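Local coordinates for protein uroporphyrinogen III cosynthase (HemD) (Helicobacter pylori, PDB 3P9Z) that probably catalyses cyclisation of the linear tetrapyrrole hydroxymethylbilane to uroporphyrinogen III, with loss of water, in porphyrin and heme biosynthesis, at residues E6-H11 with S163-T168. Sequence-based numbering, arbitrary orientation.
Sequences EIVWVH and SILIFT
I166 lies alongside W9. Its CD1 methyl sits over one face of the indole, 3.7 Å from the centroid of the six-membered ring and on the ring normal, a CH-pi contact. The CG2 branch of I166, anti to the backbone N, meets the same ring at CE3 (3.7 Å). I7 adds its CG2 to I166 CD1 at 3.8 Å, so this one methyl touches both neighbours of V8. On the other face of the sheet, V10 lies alongside F167, with V10 CB 3.7 Å from F167 CD1. L165 reaches V8 through CD2, which is 3.8 Å from V8 CB.

The backbones run parallel. I164 N and I166 N give hydrogen bonds to E6 O and V8 O, and V8 N and V10 N give theirs to I164 O and I166 O. The bond from V8 N is almost straight (177°). The last backbone bond, T168 N to V10 O, is weak at 3.3 Å. A side-chain bond is added: H11 ND1 and T168 OG1 are 2.7 Å apart, and either may be the donor. With chi1 63°, OG1 stands between the T168 backbone N and carbonyl carbon, which turns it to the imidazole edge.

Helix 214-223 covers the I7, I166 and T168 side through L222, C217, A221 and L214. Helix 170-179 covers the V10, L165 and F167 side, and F176 meets the F167 ring edge-to-face. The two strands are interior to the parallel part of the sheet, between 19-28 and 187-190. With helices on both faces, they belong to the alpha/beta core of one of the two domains characteristic of uroporphyrinogen-III synthases.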
loop_
_atom_site.group_PDB
_atom_site.type_symbol
_atom_site.label_atom_id
_atom_site.label_comp_id
_atom_site.label_asym_id
_atom_site.label_seq_id
_atom_site.Cartn_x
_atom_site.Cartn_y
_atom_site.Cartn_z
ATOM N N GLU A 6 -3.273 7.961 24.827
ATOM C CA GLU A 6 -2.277 8.128 23.769
ATOM C C GLU A 6 -2.801 7.629 22.420
ATOM O O GLU A 6 -3.334 6.533 22.338
ATOM C CB GLU A 6 -1.017 7.330 24.094
ATOM C CG GLU A 6 0.048 8.052 24.913
ATOM C CD GLU A 6 1.445 7.510 24.603
ATOM O OE1 GLU A 6 1.839 7.464 23.412
ATOM O OE2 GLU A 6 2.145 7.118 25.555
ATOM N N ILE A 7 -2.606 8.419 21.373
ATOM C CA ILE A 7 -2.974 8.037 20.015
ATOM C C ILE A 7 -1.734 7.513 19.255
ATOM O O ILE A 7 -0.730 8.230 19.098
ATOM C CB ILE A 7 -3.651 9.211 19.285
ATOM C CG1 ILE A 7 -4.986 9.557 19.958
ATOM C CG2 ILE A 7 -3.845 8.917 17.781
ATOM C CD1 ILE A 7 -5.574 10.916 19.560
ATOM N N VAL A 8 -1.815 6.260 18.804
ATOM C CA VAL A 8 -0.714 5.596 18.098
ATOM C C VAL A 8 -1.116 5.157 16.676
ATOM O O VAL A 8 -2.116 4.464 16.486
ATOM C CB VAL A 8 -0.200 4.376 18.902
ATOM C CG1 VAL A 8 1.062 3.785 18.280
ATOM C CG2 VAL A 8 0.079 4.764 20.341
ATOM N N TRP A 9 -0.320 5.567 15.687
ATOM C CA TRP A 9 -0.513 5.168 14.298
ATOM C C TRP A 9 0.230 3.860 14.045
ATOM O O TRP A 9 1.408 3.716 14.405
ATOM C CB TRP A 9 0.037 6.238 13.357
ATOM C CG TRP A 9 -0.647 7.577 13.443
ATOM C CD1 TRP A 9 -0.335 8.600 14.281
ATOM C CD2 TRP A 9 -1.752 8.029 12.648
ATOM N NE1 TRP A 9 -1.171 9.681 14.058
ATOM C CE2 TRP A 9 -2.051 9.349 13.059
ATOM C CE3 TRP A 9 -2.503 7.454 11.614
ATOM C CZ2 TRP A 9 -3.082 10.101 12.480
ATOM C CZ3 TRP A 9 -3.521 8.205 11.025
ATOM C CH2 TRP A 9 -3.804 9.513 11.468
ATOM N N VAL A 10 -0.461 2.909 13.428
ATOM C CA VAL A 10 0.131 1.662 12.983
ATOM C C VAL A 10 -0.001 1.734 11.465
ATOM O O VAL A 10 -1.075 1.496 10.902
ATOM C CB VAL A 10 -0.609 0.422 13.566
ATOM C CG1 VAL A 10 0.143 -0.863 13.234
ATOM C CG2 VAL A 10 -0.796 0.552 15.092
ATOM N N HIS A 11 1.105 2.084 10.811
ATOM C CA HIS A 11 1.072 2.646 9.467
ATOM C C HIS A 11 2.486 2.544 8.843
ATOM O O HIS A 11 3.431 2.058 9.474
ATOM C CB HIS A 11 0.589 4.107 9.595
ATOM C CG HIS A 11 0.531 4.866 8.305
ATOM N ND1 HIS A 11 -0.141 4.406 7.195
ATOM C CD2 HIS A 11 1.054 6.070 7.960
ATOM C CE1 HIS A 11 -0.030 5.293 6.219
ATOM N NE2 HIS A 11 0.701 6.306 6.655
ATOM N N SER A 163 -4.049 2.976 25.147
ATOM C CA SER A 163 -3.761 3.601 23.845
ATOM C C SER A 163 -4.888 3.418 22.842
ATOM O O SER A 163 -5.553 2.381 22.817
ATOM C CB SER A 163 -2.486 3.022 23.209
ATOM O OG SER A 163 -1.321 3.321 23.962
ATOM N N ILE A 164 -5.077 4.435 22.009
ATOM C CA ILE A 164 -5.910 4.326 20.819
ATOM C C ILE A 164 -5.008 4.018 19.610
ATOM O O ILE A 164 -4.124 4.801 19.285
ATOM C CB ILE A 164 -6.704 5.632 20.566
ATOM C CG1 ILE A 164 -7.661 5.940 21.735
ATOM C CG2 ILE A 164 -7.476 5.550 19.257
ATOM C CD1 ILE A 164 -7.891 7.437 21.953
ATOM N N LEU A 165 -5.261 2.898 18.942
ATOM C CA LEU A 165 -4.407 2.428 17.853
ATOM C C LEU A 165 -5.101 2.545 16.496
ATOM O O LEU A 165 -6.183 1.957 16.282
ATOM C CB LEU A 165 -3.994 0.968 18.085
ATOM C CG LEU A 165 -3.553 0.592 19.499
ATOM C CD1 LEU A 165 -3.390 -0.902 19.606
ATOM C CD2 LEU A 165 -2.256 1.314 19.863
ATOM N N ILE A 166 -4.464 3.291 15.594
ATOM C CA ILE A 166 -4.994 3.514 14.241
ATOM C C ILE A 166 -4.367 2.557 13.234
ATOM O O ILE A 166 -3.160 2.659 12.913
ATOM C CB ILE A 166 -4.800 5.000 13.766
ATOM C CG1 ILE A 166 -5.480 5.975 14.739
ATOM C CG2 ILE A 166 -5.342 5.176 12.341
ATOM C CD1 ILE A 166 -5.180 7.451 14.512
ATOM N N PHE A 167 -5.176 1.624 12.733
ATOM C CA PHE A 167 -4.697 0.683 11.713
ATOM C C PHE A 167 -5.085 1.146 10.317
ATOM O O PHE A 167 -6.277 1.295 10.015
ATOM C CB PHE A 167 -5.224 -0.730 11.993
ATOM C CG PHE A 167 -4.798 -1.275 13.340
ATOM C CD1 PHE A 167 -3.542 -1.884 13.497
ATOM C CD2 PHE A 167 -5.645 -1.191 14.437
ATOM C CE1 PHE A 167 -3.134 -2.389 14.750
ATOM C CE2 PHE A 167 -5.257 -1.698 15.697
ATOM C CZ PHE A 167 -3.986 -2.300 15.850
ATOM N N THR A 168 -4.078 1.349 9.464
ATOM C CA THR A 168 -4.298 1.957 8.151
ATOM C C THR A 168 -4.348 0.948 7.008
ATOM O O THR A 168 -4.592 1.329 5.875
ATOM C CB THR A 168 -3.236 3.035 7.840
ATOM O OG1 THR A 168 -1.941 2.420 7.780
ATOM C CG2 THR A 168 -3.229 4.100 8.935
#